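Local coordinates for protein YECBM32 (Yersinia enterocolitica, PDB 2JDA) that binds polygalacturonic acid, the backbone of pectin, as a calcium-containing carbohydrate-binding module of the bacterial periplasm, at residues A8-V13 against L48-E53; R37-G42 against N123-I128; Q54-I59 against T106-K111; K65-K70 against A96-E101; F73-S78 against I113-F118. All coordinates share one frame; numbering follows the deposited sequence.

In the fold
From the N terminus, contact 1 closes the first loop by pairing 8-13 with 48-53, at one edge of the five-stranded sheet. Inside that loop contact 2 opens at 37-42; it closes only at 123-128 and therefore crosses contact 1. Contact 3 (54-59 with 106-111) follows contact 1 in series and is nested within contact 2. Within contact 3 lies contact 4 (65-70 with 96-101), which joins two loops. Contact 5 (73-78 with 113-118) also lies inside contact 2 but crosses contacts 3 and 4. Contacts 1 and 5 knit the five-stranded sheet, contacts 2 and 3 the mixed sheet packed against it.

Contact 1: A8-V13 against L48-E53; sequences AQIVAV and LELDKE
I10 and L50 meet in the apolar centre, where I10 CG1 lies 3.9 Å from L50 CD2. With its chi1 of -62°, I10 carries CG1 anti to the carbonyl carbon, and CD1 beyond it reaches L48 CD1 at 4.2 Å. A8 adds its methyl, CB standing 4.1 Å from L50 CD2. V13 and L48 run side by side on the same face of the sheet, touching through V13 CG2 and L48 CD2. I131 and I133 of strand 125-133 cover this face at L48. The strands are antiparallel, but the register slips by one residue where V11 and A12 both face E49, a classic beta bulge at the edge of the five-stranded sheet of this F5/8 type C domain. E49 O takes V11 N at 2.8 Å and, weakly, A12 N at 3.4 Å; E49 N returns a nearly straight bond to A12 O (2.8 Å, 171° at the hydrogen). Outward, V11 CG1 packs on D51 CB at 3.8 Å. Q9 crosses D51 at about a right angle, with amide and carboxylate planes 29° apart. Q9 O receives a weak bond from D51 N. A water links Q9 N to D51 OD1, which also accepts from Q54 NE2.

Contact 2: R37-G42 against N123-I128; sequences RWAASG and NNWSAI
R37 lays its CB and CA against I128 O, opening a short antiparallel pairing of strands 38-41 and 125-128 that belongs to the mixed sheet of the F5/8 type C beta-sandwich. Its extended chain passes A127 CB at the level of CD before the guanidinium goes on to a cation-pi contact with F64. W38 and I128 form a hydrogen-bonded pair: I128 N gives W38 O a bond of 2.9 Å, while W38 N meets I128 O with the donor tilted 26° from the carbonyl plane. The two side chains point the same way, I128 CD1 sitting at the edge of the indole, 4.1 Å from W38 CZ3. On the ring's polar side, W38 NE1 donates to G17 O. A39 opposes A127 on the other face, their CB atoms 4.0 Å apart, and its carbonyl carbon lies at the edge of the W125 ring. A40 pairs with S126 by two bonds, the one from S126 N to A40 O being almost straight. S41 stands over the W125 six-membered ring in a CH-pi contact, CB 3.9 Å from its centroid and 5° off the normal. W125 reaches there with chi1 -73°, CG anti to its carbonyl carbon. N123 OD1 accepts from W125 N in an Asx turn that leads into the strand. G42 N closes the ladder on N124 O at 2.9 Å. A single water joins G42 O, N124 O and S126 OG; the serine hydroxyl donates to that water and itself accepts from G119 N.

Contact 3: Q54-I59 against T106-K111; sequences QSIENI and TPVTAK
I56 and V108 form the last hydrogen-bonded pair of this antiparallel ladder, beside P107. I56 N donates to V108 O in a short bond of 2.7 Å, and V108 N answers to I56 O at 3.1 Å with the donor in the carbonyl plane. Their side chains share a face: I56 CB stands 4.0 Å from V108 CG2, and I56 CG1 reaches the A110 methyl at the same distance. A chi1 of -43° sets that CG1 anti to the carbonyl carbon, so that it lies across both neighbours of the facing strand. Q54 and A110 form the next hydrogen-bonded pair, less regular in shape: Q54 N approaches A110 O from 47° above the carbonyl plane. Strand 107-110 is a short piece of the mixed sheet in the beta-sandwich of the F5/8 type C domain, with a corner of the chain at each end, and it meets strand 54-59 at 138°. On the opposite face S55 OG and T109 OG1 sit 4.3 Å apart and are bridged by one water, 2.8 Å from the threonine oxygen. At one end of the ladder P107 rests CB on I56 O, at 3.5 Å. Further out, Q54 NE2 donates to K52 O. N134 grips the strand on its other side, its OD1 accepting from E57 N and its ND2 donating to S55 O. Against the apolar face, Y77 of strand 71-78 packs on V108 and A110.

Contact 4: K65-K70 against A96-E101; sequences KPTERK and ADKNGE
T67 takes a chi1 of 65°, which turns CG2 anti to its carbonyl carbon and lays that methyl against D97 C and K98 CG, both 3.8 Å away. K98 answers with chi1 -63° and an extended chain, so that its CG meets the methyl while CE runs on past T67 OG1 at 4.1 Å. The two side chains cross at a slant. P66 fills the neighbouring place: its ring presses CG on D97 O at 3.5 Å and touches K98 CA a little farther off. The contact is small, with hydrocarbon on backbone and hydrocarbon on hydrocarbon at the surface. Each loop carries a turn of its own. P66 and T67 are the two central residues of a type I turn, which E68 N closes on K65 O at 3.0 Å. On the other side D97 OD1 is met from above its carboxylate plane by N99 N, at 3.0 Å. Beyond these turns K70 N donates to D121 OD1, and E101 OE1 pairs with R142. The arrangement is an Asx turn set against a type I turn, bringing together two loops at one end of the beta-sandwich: the first leads into strand 71-78, the second into strand 101-105.

Contact 5: F73-S78 against I113-F118; sequences FSIFYS and IKLDTF
F73 through Y77 pair with T117 back through I113 in a regular antiparallel ladder, 162° between strand directions. Backbone bonds run both ways between S74 and D116 and between F76 and K114. F76 N to K114 O measures 2.8 Å. The apolar contacts line one face. F73 CD1 lies 3.9 Å from L115 CD2, the two side chains pointing the same way, and I75 CG2 meets I113 CG2. A chi2 of -74° in I113 folds CD1 onto Y77 CB at 3.8 Å. S74, F76, K114 and D116 occupy the other face, with the F118 ring at its end. The F118 ring turns its edge to S74 OG, at 3.6 Å from CE2; that hydroxyl accepts from G90 N. F76 crosses D116 at about a right angle, its CE2 3.2 Å from D116 OD2 and the ring and carboxylate planes 37° apart. The salt bridge joins K114 NZ to D116 OD1 (2.7 Å) by the syn lone pair, and the ammonium also makes a cation-pi contact with W84. Strands 85-92 and 44-50 flank the pair in the five-stranded sheet, while I59 and I61 of strand 53-63, from the facing sheet, pack on its apolar side.

Contact 1: A8-V13 against L48-E53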
# COMPACT_ATOMS: atom_id res chain seq x y z
N ALA A 8 -5.46 11.54 4.20
CA ALA A 8 -6.63 11.41 3.36
C ALA A 8 -7.51 10.23 3.82
O ALA A 8 -7.04 9.11 4.15
CB ALA A 8 -6.19 11.21 1.94
N GLN A 9 -8.80 10.45 3.84
CA GLN A 9 -9.72 9.44 4.36
C GLN A 9 -9.87 8.34 3.34
O GLN A 9 -10.31 8.61 2.24
CB GLN A 9 -11.10 10.08 4.61
CG GLN A 9 -12.17 9.03 5.06
CD GLN A 9 -13.57 9.58 5.33
OE1 GLN A 9 -13.87 10.74 5.03
NE2 GLN A 9 -14.46 8.71 5.88
N ILE A 10 -9.52 7.13 3.73
CA ILE A 10 -9.83 5.94 2.92
C ILE A 10 -11.21 5.46 3.28
O ILE A 10 -11.44 5.02 4.43
CB ILE A 10 -8.76 4.85 3.14
CG1 ILE A 10 -7.36 5.35 2.70
CG2 ILE A 10 -9.14 3.56 2.39
CD1 ILE A 10 -6.21 4.55 3.22
N VAL A 11 -12.14 5.58 2.35
CA VAL A 11 -13.54 5.18 2.58
C VAL A 11 -13.91 3.78 2.11
O VAL A 11 -14.89 3.21 2.57
CB VAL A 11 -14.56 6.14 1.93
CG1 VAL A 11 -14.41 7.50 2.53
CG2 VAL A 11 -14.47 6.20 0.41
N ALA A 12 -13.08 3.17 1.29
CA ALA A 12 -13.39 1.85 0.76
C ALA A 12 -12.10 1.21 0.31
O ALA A 12 -11.24 1.88 -0.24
CB ALA A 12 -14.35 1.95 -0.36
N VAL A 13 -11.98 -0.06 0.59
CA VAL A 13 -10.84 -0.86 0.17
C VAL A 13 -11.38 -2.07 -0.56
O VAL A 13 -12.36 -2.70 -0.09
CB VAL A 13 -9.96 -1.33 1.35
CG1 VAL A 13 -8.77 -2.17 0.86
CG2 VAL A 13 -9.50 -0.17 2.17
N LEU A 48 -7.42 1.45 -2.79
CA LEU A 48 -7.85 2.40 -1.77
C LEU A 48 -8.67 3.48 -2.43
O LEU A 48 -8.17 4.15 -3.37
CB LEU A 48 -6.65 3.02 -1.07
CG LEU A 48 -5.60 2.06 -0.59
CD1 LEU A 48 -4.39 2.81 -0.09
CD2 LEU A 48 -6.14 1.10 0.43
N GLU A 49 -9.91 3.65 -2.01
CA GLU A 49 -10.76 4.74 -2.50
C GLU A 49 -10.82 5.79 -1.43
O GLU A 49 -11.11 5.48 -0.27
CB GLU A 49 -12.18 4.23 -2.81
CG GLU A 49 -13.13 5.33 -3.30
CD GLU A 49 -14.54 4.83 -3.56
OE1 GLU A 49 -14.71 3.60 -3.85
OE2 GLU A 49 -15.46 5.71 -3.56
N LEU A 50 -10.50 7.02 -1.82
CA LEU A 50 -10.56 8.19 -0.94
C LEU A 50 -11.97 8.78 -0.98
O LEU A 50 -12.73 8.53 -1.90
CB LEU A 50 -9.52 9.23 -1.33
CG LEU A 50 -8.09 8.69 -1.48
CD1 LEU A 50 -7.15 9.80 -1.84
CD2 LEU A 50 -7.64 8.00 -0.20
N ASP A 51 -12.23 9.67 -0.03
CA ASP A 51 -13.57 10.30 0.02
C ASP A 51 -13.86 11.18 -1.20
O ASP A 51 -14.99 11.29 -1.67
CB ASP A 51 -13.70 11.07 1.35
CG ASP A 51 -12.73 12.24 1.45
OD1 ASP A 51 -11.48 12.05 1.34
OD2 ASP A 51 -13.16 13.42 1.67
N LYS A 52 -12.81 11.80 -1.75
CA LYS A 52 -12.92 12.58 -2.95
C LYS A 52 -11.58 12.65 -3.69
O LYS A 52 -10.53 12.35 -3.09
CB LYS A 52 -13.30 14.04 -2.63
CG LYS A 52 -12.39 14.69 -1.65
CD LYS A 52 -12.74 16.17 -1.33
CE LYS A 52 -11.88 16.53 -0.13
NZ LYS A 52 -10.51 17.02 -0.51
N GLU A 53 -11.64 13.07 -4.93
CA GLU A 53 -10.42 13.41 -5.66
C GLU A 53 -9.68 14.52 -4.92
O GLU A 53 -10.25 15.56 -4.54
CB GLU A 53 -10.64 13.90 -7.11
CG GLU A 53 -11.33 13.03 -8.09
CD GLU A 53 -11.42 13.67 -9.46
OE1 GLU A 53 -12.02 13.02 -10.31
OE2 GLU A 53 -10.95 14.83 -9.73
O HOH W 1 -9.69 13.06 2.82

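Contact 2: R37-G42 against N123-I128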
# COMPACT_ATOMS: atom_id res chain seq x y z
N ARG A 37 -3.63 -7.17 9.30
CA ARG A 37 -3.08 -7.08 7.95
C ARG A 37 -4.01 -7.61 6.92
O ARG A 37 -4.87 -8.42 7.19
CB ARG A 37 -1.75 -7.81 7.88
CG ARG A 37 -1.79 -9.31 8.09
CD ARG A 37 -0.42 -9.91 8.13
NE ARG A 37 -0.35 -11.34 8.40
CZ ARG A 37 -0.31 -11.86 9.60
NH1 ARG A 37 -0.46 -11.12 10.69
NH2 ARG A 37 -0.18 -13.17 9.68
N TRP A 38 -3.84 -7.08 5.71
CA TRP A 38 -4.30 -7.71 4.49
C TRP A 38 -3.19 -8.61 3.99
O TRP A 38 -2.02 -8.22 3.97
CB TRP A 38 -4.58 -6.64 3.42
CG TRP A 38 -4.80 -7.21 2.04
CD1 TRP A 38 -5.86 -7.99 1.65
CD2 TRP A 38 -3.97 -7.07 0.90
NE1 TRP A 38 -5.70 -8.41 0.36
CE2 TRP A 38 -4.57 -7.81 -0.15
CE3 TRP A 38 -2.73 -6.43 0.65
CZ2 TRP A 38 -3.98 -7.91 -1.40
CZ3 TRP A 38 -2.18 -6.52 -0.59
CH2 TRP A 38 -2.82 -7.26 -1.62
N ALA A 39 -3.55 -9.80 3.54
CA ALA A 39 -2.60 -10.74 2.93
C ALA A 39 -3.28 -11.50 1.79
O ALA A 39 -4.41 -11.93 1.92
CB ALA A 39 -2.07 -11.72 3.91
N ALA A 40 -2.55 -11.68 0.70
CA ALA A 40 -3.04 -12.40 -0.49
C ALA A 40 -1.86 -13.05 -1.16
O ALA A 40 -0.75 -12.59 -1.01
CB ALA A 40 -3.72 -11.45 -1.43
N SER A 41 -2.09 -14.14 -1.92
CA SER A 41 -1.00 -14.89 -2.54
C SER A 41 -0.99 -14.70 -4.05
O SER A 41 -2.03 -14.49 -4.71
CB SER A 41 -1.07 -16.37 -2.17
OG SER A 41 -2.30 -16.91 -2.41
N GLY A 42 0.23 -14.76 -4.60
CA GLY A 42 0.44 -14.55 -6.00
C GLY A 42 0.37 -13.08 -6.37
O GLY A 42 0.42 -12.22 -5.49
N ASN A 123 8.53 -15.64 -0.05
CA ASN A 123 7.46 -16.48 -0.54
C ASN A 123 6.48 -15.65 -1.33
O ASN A 123 6.74 -14.49 -1.56
CB ASN A 123 6.78 -17.39 0.54
CG ASN A 123 6.04 -16.67 1.61
OD1 ASN A 123 5.29 -15.74 1.36
ND2 ASN A 123 6.18 -17.16 2.84
N ASN A 124 5.37 -16.24 -1.79
CA ASN A 124 4.54 -15.55 -2.76
C ASN A 124 3.36 -14.86 -2.04
O ASN A 124 2.42 -14.44 -2.70
CB ASN A 124 4.05 -16.42 -3.94
CG ASN A 124 2.99 -17.34 -3.55
OD1 ASN A 124 2.72 -17.54 -2.34
ND2 ASN A 124 2.38 -17.95 -4.55
N TRP A 125 3.46 -14.63 -0.75
CA TRP A 125 2.45 -13.83 -0.07
C TRP A 125 2.82 -12.34 -0.10
O TRP A 125 3.98 -11.96 0.07
CB TRP A 125 2.24 -14.25 1.38
CG TRP A 125 1.49 -15.54 1.53
CD1 TRP A 125 2.03 -16.80 1.56
CD2 TRP A 125 0.10 -15.69 1.60
NE1 TRP A 125 1.02 -17.74 1.68
CE2 TRP A 125 -0.17 -17.08 1.72
CE3 TRP A 125 -0.97 -14.81 1.61
CZ2 TRP A 125 -1.44 -17.57 1.81
CZ3 TRP A 125 -2.22 -15.32 1.67
CH2 TRP A 125 -2.46 -16.66 1.82
N SER A 126 1.80 -11.52 -0.29
CA SER A 126 1.87 -10.09 -0.11
C SER A 126 1.11 -9.75 1.14
O SER A 126 -0.06 -10.10 1.24
CB SER A 126 1.24 -9.37 -1.31
OG SER A 126 1.94 -9.63 -2.54
N ALA A 127 1.74 -9.12 2.12
CA ALA A 127 1.07 -8.87 3.38
C ALA A 127 1.44 -7.46 3.87
O ALA A 127 2.62 -7.13 3.98
CB ALA A 127 1.45 -9.95 4.41
N ILE A 128 0.44 -6.65 4.15
CA ILE A 128 0.60 -5.25 4.52
C ILE A 128 -0.20 -4.96 5.77
O ILE A 128 -1.40 -5.16 5.79
CB ILE A 128 0.23 -4.30 3.36
CG1 ILE A 128 1.09 -4.59 2.13
CG2 ILE A 128 0.39 -2.89 3.81
CD1 ILE A 128 0.65 -3.88 0.81
O HOH W 2 1.79 -12.11 -3.43

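Contact 3: Q54-I59 against T106-K111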
# COMPACT_ATOMS: atom_id res chain seq x y z
N GLN A 54 -8.40 14.31 -4.70
CA GLN A 54 -7.60 15.24 -3.95
C GLN A 54 -6.11 15.06 -4.20
O GLN A 54 -5.69 14.08 -4.82
CB GLN A 54 -7.89 15.11 -2.48
CG GLN A 54 -7.51 13.74 -1.90
CD GLN A 54 -8.13 13.53 -0.54
OE1 GLN A 54 -7.59 14.02 0.46
NE2 GLN A 54 -9.26 12.84 -0.50
N SER A 55 -5.31 16.00 -3.73
CA SER A 55 -3.87 15.98 -3.93
C SER A 55 -3.25 14.96 -3.04
O SER A 55 -3.60 14.84 -1.85
CB SER A 55 -3.30 17.35 -3.64
OG SER A 55 -3.92 18.29 -4.52
N ILE A 56 -2.35 14.17 -3.64
CA ILE A 56 -1.62 13.09 -2.95
C ILE A 56 -0.15 13.42 -3.02
O ILE A 56 0.40 13.63 -4.12
CB ILE A 56 -1.83 11.73 -3.67
CG1 ILE A 56 -3.27 11.49 -4.09
CG2 ILE A 56 -1.19 10.63 -2.88
CD1 ILE A 56 -4.10 11.37 -2.99
N GLU A 57 0.50 13.44 -1.87
CA GLU A 57 1.92 13.76 -1.78
C GLU A 57 2.76 12.70 -1.12
O GLU A 57 3.98 12.71 -1.31
CB GLU A 57 2.14 15.08 -1.09
CG GLU A 57 1.77 15.22 0.32
CD GLU A 57 2.21 16.56 0.85
OE1 GLU A 57 1.69 17.58 0.29
OE2 GLU A 57 3.12 16.61 1.75
N ASN A 58 2.16 11.77 -0.36
CA ASN A 58 2.96 10.67 0.17
C ASN A 58 2.08 9.46 0.46
O ASN A 58 0.86 9.59 0.53
CB ASN A 58 3.81 11.07 1.38
CG ASN A 58 3.08 11.17 2.65
OD1 ASN A 58 2.36 10.26 3.04
ND2 ASN A 58 3.27 12.30 3.35
N ILE A 59 2.72 8.31 0.57
CA ILE A 59 2.08 7.09 1.03
C ILE A 59 2.96 6.50 2.12
O ILE A 59 4.14 6.27 1.92
CB ILE A 59 1.89 6.11 -0.13
CG1 ILE A 59 0.94 6.67 -1.19
CG2 ILE A 59 1.44 4.76 0.40
CD1 ILE A 59 1.07 6.04 -2.61
N THR A 106 6.28 13.24 -6.99
CA THR A 106 5.62 14.45 -7.53
C THR A 106 4.13 14.36 -7.18
O THR A 106 3.48 13.34 -7.55
CB THR A 106 5.77 14.48 -9.04
OG1 THR A 106 7.14 14.77 -9.38
CG2 THR A 106 4.95 15.60 -9.62
N PRO A 107 3.56 15.35 -6.53
CA PRO A 107 2.14 15.26 -6.19
C PRO A 107 1.25 15.11 -7.38
O PRO A 107 1.44 15.70 -8.42
CB PRO A 107 1.87 16.54 -5.42
CG PRO A 107 3.22 16.89 -4.85
CD PRO A 107 4.21 16.49 -5.85
N VAL A 108 0.20 14.30 -7.17
CA VAL A 108 -0.83 14.00 -8.17
C VAL A 108 -2.19 14.23 -7.55
O VAL A 108 -2.33 14.35 -6.35
CB VAL A 108 -0.73 12.54 -8.69
CG1 VAL A 108 0.66 12.26 -9.26
CG2 VAL A 108 -1.07 11.54 -7.62
N THR A 109 -3.21 14.31 -8.41
CA THR A 109 -4.60 14.29 -8.00
C THR A 109 -5.15 12.91 -8.24
O THR A 109 -5.00 12.32 -9.32
CB THR A 109 -5.36 15.33 -8.82
OG1 THR A 109 -4.91 16.63 -8.40
CG2 THR A 109 -6.85 15.24 -8.56
N ALA A 110 -5.81 12.35 -7.22
CA ALA A 110 -6.39 11.02 -7.36
C ALA A 110 -7.57 10.83 -6.41
O ALA A 110 -7.61 11.45 -5.34
CB ALA A 110 -5.34 9.93 -7.09
N LYS A 111 -8.50 9.96 -6.81
CA LYS A 111 -9.51 9.40 -5.90
C LYS A 111 -9.18 7.97 -5.50
O LYS A 111 -9.63 7.52 -4.49
CB LYS A 111 -10.89 9.45 -6.54
CG LYS A 111 -12.02 8.99 -5.66
CD LYS A 111 -13.34 9.32 -6.33
CE LYS A 111 -14.50 8.71 -5.62
NZ LYS A 111 -15.75 9.04 -6.38
O HOH W 3 -6.25 17.74 -6.24

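Contact 4: K65-K70 against A96-E101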
# COMPACT_ATOMS: atom_id res chain seq x y z
N LYS A 65 6.28 -8.14 8.71
CA LYS A 65 7.62 -8.75 8.94
C LYS A 65 8.70 -8.15 8.06
O LYS A 65 9.42 -8.84 7.34
CB LYS A 65 7.55 -10.28 8.78
CG LYS A 65 6.69 -11.05 9.81
CD LYS A 65 6.80 -12.60 9.61
CE LYS A 65 6.29 -13.34 10.83
NZ LYS A 65 6.23 -14.84 10.63
N PRO A 66 8.81 -6.82 8.10
CA PRO A 66 9.65 -6.11 7.14
C PRO A 66 11.13 -6.46 7.21
O PRO A 66 11.80 -6.42 6.17
CB PRO A 66 9.46 -4.66 7.53
CG PRO A 66 9.03 -4.68 8.97
CD PRO A 66 8.22 -5.94 9.12
N THR A 67 11.66 -6.81 8.39
CA THR A 67 13.09 -7.13 8.46
C THR A 67 13.42 -8.51 7.93
O THR A 67 14.60 -8.81 7.71
CB THR A 67 13.65 -6.96 9.88
OG1 THR A 67 13.05 -7.93 10.77
CG2 THR A 67 13.43 -5.54 10.46
N GLU A 68 12.40 -9.34 7.71
CA GLU A 68 12.56 -10.65 7.08
C GLU A 68 12.20 -10.72 5.63
O GLU A 68 12.65 -11.59 4.95
CB GLU A 68 11.69 -11.66 7.83
CG GLU A 68 12.08 -11.84 9.29
CD GLU A 68 11.13 -12.73 10.11
OE1 GLU A 68 10.33 -13.50 9.56
OE2 GLU A 68 11.17 -12.63 11.35
N ARG A 69 11.31 -9.83 5.14
CA ARG A 69 10.65 -9.99 3.88
C ARG A 69 10.53 -8.64 3.19
O ARG A 69 9.93 -7.71 3.77
CB ARG A 69 9.22 -10.52 4.08
CG ARG A 69 9.15 -11.76 4.92
CD ARG A 69 7.78 -12.29 5.03
NE ARG A 69 7.78 -13.49 5.83
CZ ARG A 69 6.67 -14.13 6.17
NH1 ARG A 69 5.49 -13.68 5.78
NH2 ARG A 69 6.76 -15.22 6.92
N LYS A 70 11.04 -8.55 1.96
CA LYS A 70 10.89 -7.35 1.13
C LYS A 70 9.78 -7.58 0.12
O LYS A 70 9.82 -8.51 -0.66
CB LYS A 70 12.19 -7.08 0.37
CG LYS A 70 13.35 -6.71 1.25
CD LYS A 70 14.44 -6.05 0.44
CE LYS A 70 15.43 -7.01 0.04
NZ LYS A 70 16.53 -6.91 1.05
N ALA A 96 15.25 -2.67 6.41
CA ALA A 96 16.17 -2.05 7.34
C ALA A 96 15.60 -2.03 8.74
O ALA A 96 16.34 -2.22 9.72
CB ALA A 96 16.51 -0.65 6.91
N ASP A 97 14.32 -1.77 8.88
CA ASP A 97 13.68 -1.67 10.19
C ASP A 97 12.17 -1.93 10.18
O ASP A 97 11.61 -2.29 9.14
CB ASP A 97 14.03 -0.32 10.87
CG ASP A 97 13.44 0.84 10.18
OD1 ASP A 97 12.31 0.76 9.67
OD2 ASP A 97 14.09 1.90 10.06
N LYS A 98 11.55 -1.80 11.36
CA LYS A 98 10.13 -2.13 11.55
C LYS A 98 9.24 -0.90 11.60
O LYS A 98 8.09 -0.96 12.01
CB LYS A 98 9.94 -2.96 12.83
CG LYS A 98 10.63 -4.30 12.79
CD LYS A 98 10.62 -5.00 14.17
CE LYS A 98 11.19 -6.38 14.11
NZ LYS A 98 10.86 -7.09 15.41
N ASN A 99 9.77 0.23 11.16
CA ASN A 99 9.06 1.49 11.26
C ASN A 99 8.12 1.84 10.09
O ASN A 99 7.41 2.82 10.16
CB ASN A 99 10.09 2.61 11.32
CG ASN A 99 10.83 2.66 12.61
OD1 ASN A 99 10.38 2.19 13.67
ND2 ASN A 99 12.01 3.29 12.55
N GLY A 100 8.09 1.05 9.04
CA GLY A 100 7.37 1.47 7.85
C GLY A 100 8.20 2.48 7.07
O GLY A 100 9.32 2.84 7.47
N GLU A 101 7.65 2.90 5.95
CA GLU A 101 8.34 3.84 5.06
C GLU A 101 7.37 4.90 4.55
O GLU A 101 6.19 4.59 4.29
CB GLU A 101 8.93 3.16 3.84
CG GLU A 101 9.97 2.12 4.17
CD GLU A 101 10.49 1.44 2.93
OE1 GLU A 101 11.35 2.04 2.24
OE2 GLU A 101 10.08 0.28 2.69

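Contact 5: F73-S78 against I113-F118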
# COMPACT_ATOMS: atom_id res chain seq x y z
N PHE A 73 6.28 -4.49 -5.33
CA PHE A 73 5.03 -3.86 -5.67
C PHE A 73 5.17 -2.69 -6.60
O PHE A 73 6.26 -2.16 -6.78
CB PHE A 73 4.29 -3.43 -4.39
CG PHE A 73 4.93 -2.27 -3.64
CD1 PHE A 73 4.33 -1.01 -3.60
CD2 PHE A 73 6.13 -2.42 -2.97
CE1 PHE A 73 4.93 0.01 -2.96
CE2 PHE A 73 6.74 -1.36 -2.33
CZ PHE A 73 6.09 -0.14 -2.30
N SER A 74 4.03 -2.28 -7.15
CA SER A 74 3.86 -1.11 -7.98
C SER A 74 2.70 -0.28 -7.47
O SER A 74 1.80 -0.83 -6.86
CB SER A 74 3.62 -1.49 -9.46
OG SER A 74 4.72 -2.21 -9.96
N ILE A 75 2.73 1.03 -7.69
CA ILE A 75 1.66 1.93 -7.22
C ILE A 75 1.12 2.72 -8.36
O ILE A 75 1.90 3.28 -9.14
CB ILE A 75 2.13 2.95 -6.17
CG1 ILE A 75 2.89 2.30 -5.06
CG2 ILE A 75 0.96 3.71 -5.60
CD1 ILE A 75 3.60 3.28 -4.15
N PHE A 76 -0.21 2.76 -8.45
CA PHE A 76 -0.95 3.43 -9.50
C PHE A 76 -1.98 4.38 -8.90
O PHE A 76 -2.43 4.17 -7.77
CB PHE A 76 -1.65 2.44 -10.44
CG PHE A 76 -0.72 1.53 -11.14
CD1 PHE A 76 -0.20 1.87 -12.38
CD2 PHE A 76 -0.28 0.36 -10.53
CE1 PHE A 76 0.72 1.00 -13.02
CE2 PHE A 76 0.62 -0.48 -11.15
CZ PHE A 76 1.13 -0.12 -12.39
N TYR A 77 -2.32 5.40 -9.67
CA TYR A 77 -3.37 6.31 -9.25
C TYR A 77 -4.37 6.55 -10.38
O TYR A 77 -4.09 6.38 -11.56
CB TYR A 77 -2.81 7.65 -8.75
CG TYR A 77 -2.12 8.50 -9.81
CD1 TYR A 77 -2.79 9.56 -10.43
CD2 TYR A 77 -0.81 8.24 -10.20
CE1 TYR A 77 -2.12 10.35 -11.42
CE2 TYR A 77 -0.17 9.01 -11.19
CZ TYR A 77 -0.82 10.08 -11.76
OH TYR A 77 -0.15 10.81 -12.74
N SER A 78 -5.57 6.97 -10.00
CA SER A 78 -6.68 7.15 -10.94
C SER A 78 -7.75 8.04 -10.32
O SER A 78 -7.90 8.09 -9.09
CB SER A 78 -7.32 5.79 -11.25
OG SER A 78 -8.40 5.86 -12.14
N ILE A 113 -6.03 4.88 -5.21
CA ILE A 113 -4.64 4.43 -5.22
C ILE A 113 -4.69 2.92 -5.25
O ILE A 113 -5.31 2.32 -4.39
CB ILE A 113 -3.85 4.96 -3.98
CG1 ILE A 113 -3.80 6.51 -3.98
CG2 ILE A 113 -2.46 4.31 -3.90
CD1 ILE A 113 -2.84 7.07 -5.00
N LYS A 114 -3.95 2.31 -6.16
CA LYS A 114 -3.91 0.85 -6.27
C LYS A 114 -2.49 0.37 -6.18
O LYS A 114 -1.64 0.87 -6.90
CB LYS A 114 -4.59 0.38 -7.54
CG LYS A 114 -4.64 -1.17 -7.68
CD LYS A 114 -5.53 -1.58 -8.86
CE LYS A 114 -4.99 -1.31 -10.25
NZ LYS A 114 -4.28 -2.48 -10.87
N LEU A 115 -2.23 -0.61 -5.33
CA LEU A 115 -0.96 -1.30 -5.28
C LEU A 115 -1.12 -2.65 -5.94
O LEU A 115 -1.99 -3.43 -5.55
CB LEU A 115 -0.44 -1.50 -3.86
CG LEU A 115 0.23 -0.30 -3.21
CD1 LEU A 115 -0.75 0.78 -2.96
CD2 LEU A 115 0.87 -0.70 -1.91
N ASP A 116 -0.32 -2.91 -6.97
CA ASP A 116 -0.22 -4.24 -7.56
C ASP A 116 0.99 -4.87 -6.87
O ASP A 116 2.08 -4.27 -6.84
CB ASP A 116 -0.00 -4.18 -9.06
CG ASP A 116 -1.16 -3.57 -9.83
OD1 ASP A 116 -2.31 -3.38 -9.27
OD2 ASP A 116 -0.99 -3.20 -11.04
N THR A 117 0.83 -6.05 -6.30
CA THR A 117 1.85 -6.65 -5.44
C THR A 117 2.27 -7.99 -6.03
O THR A 117 1.48 -8.70 -6.66
CB THR A 117 1.38 -6.82 -3.99
OG1 THR A 117 0.27 -7.72 -3.93
CG2 THR A 117 0.87 -5.50 -3.42
N PHE A 118 3.52 -8.35 -5.77
CA PHE A 118 4.16 -9.50 -6.43
C PHE A 118 4.79 -10.48 -5.45
O PHE A 118 5.64 -11.30 -5.87
CB PHE A 118 5.20 -9.02 -7.45
CG PHE A 118 4.67 -8.01 -8.43
CD1 PHE A 118 4.00 -8.40 -9.55
CD2 PHE A 118 4.80 -6.66 -8.20
CE1 PHE A 118 3.45 -7.46 -10.41
CE2 PHE A 118 4.26 -5.71 -9.09
CZ PHE A 118 3.57 -6.12 -10.15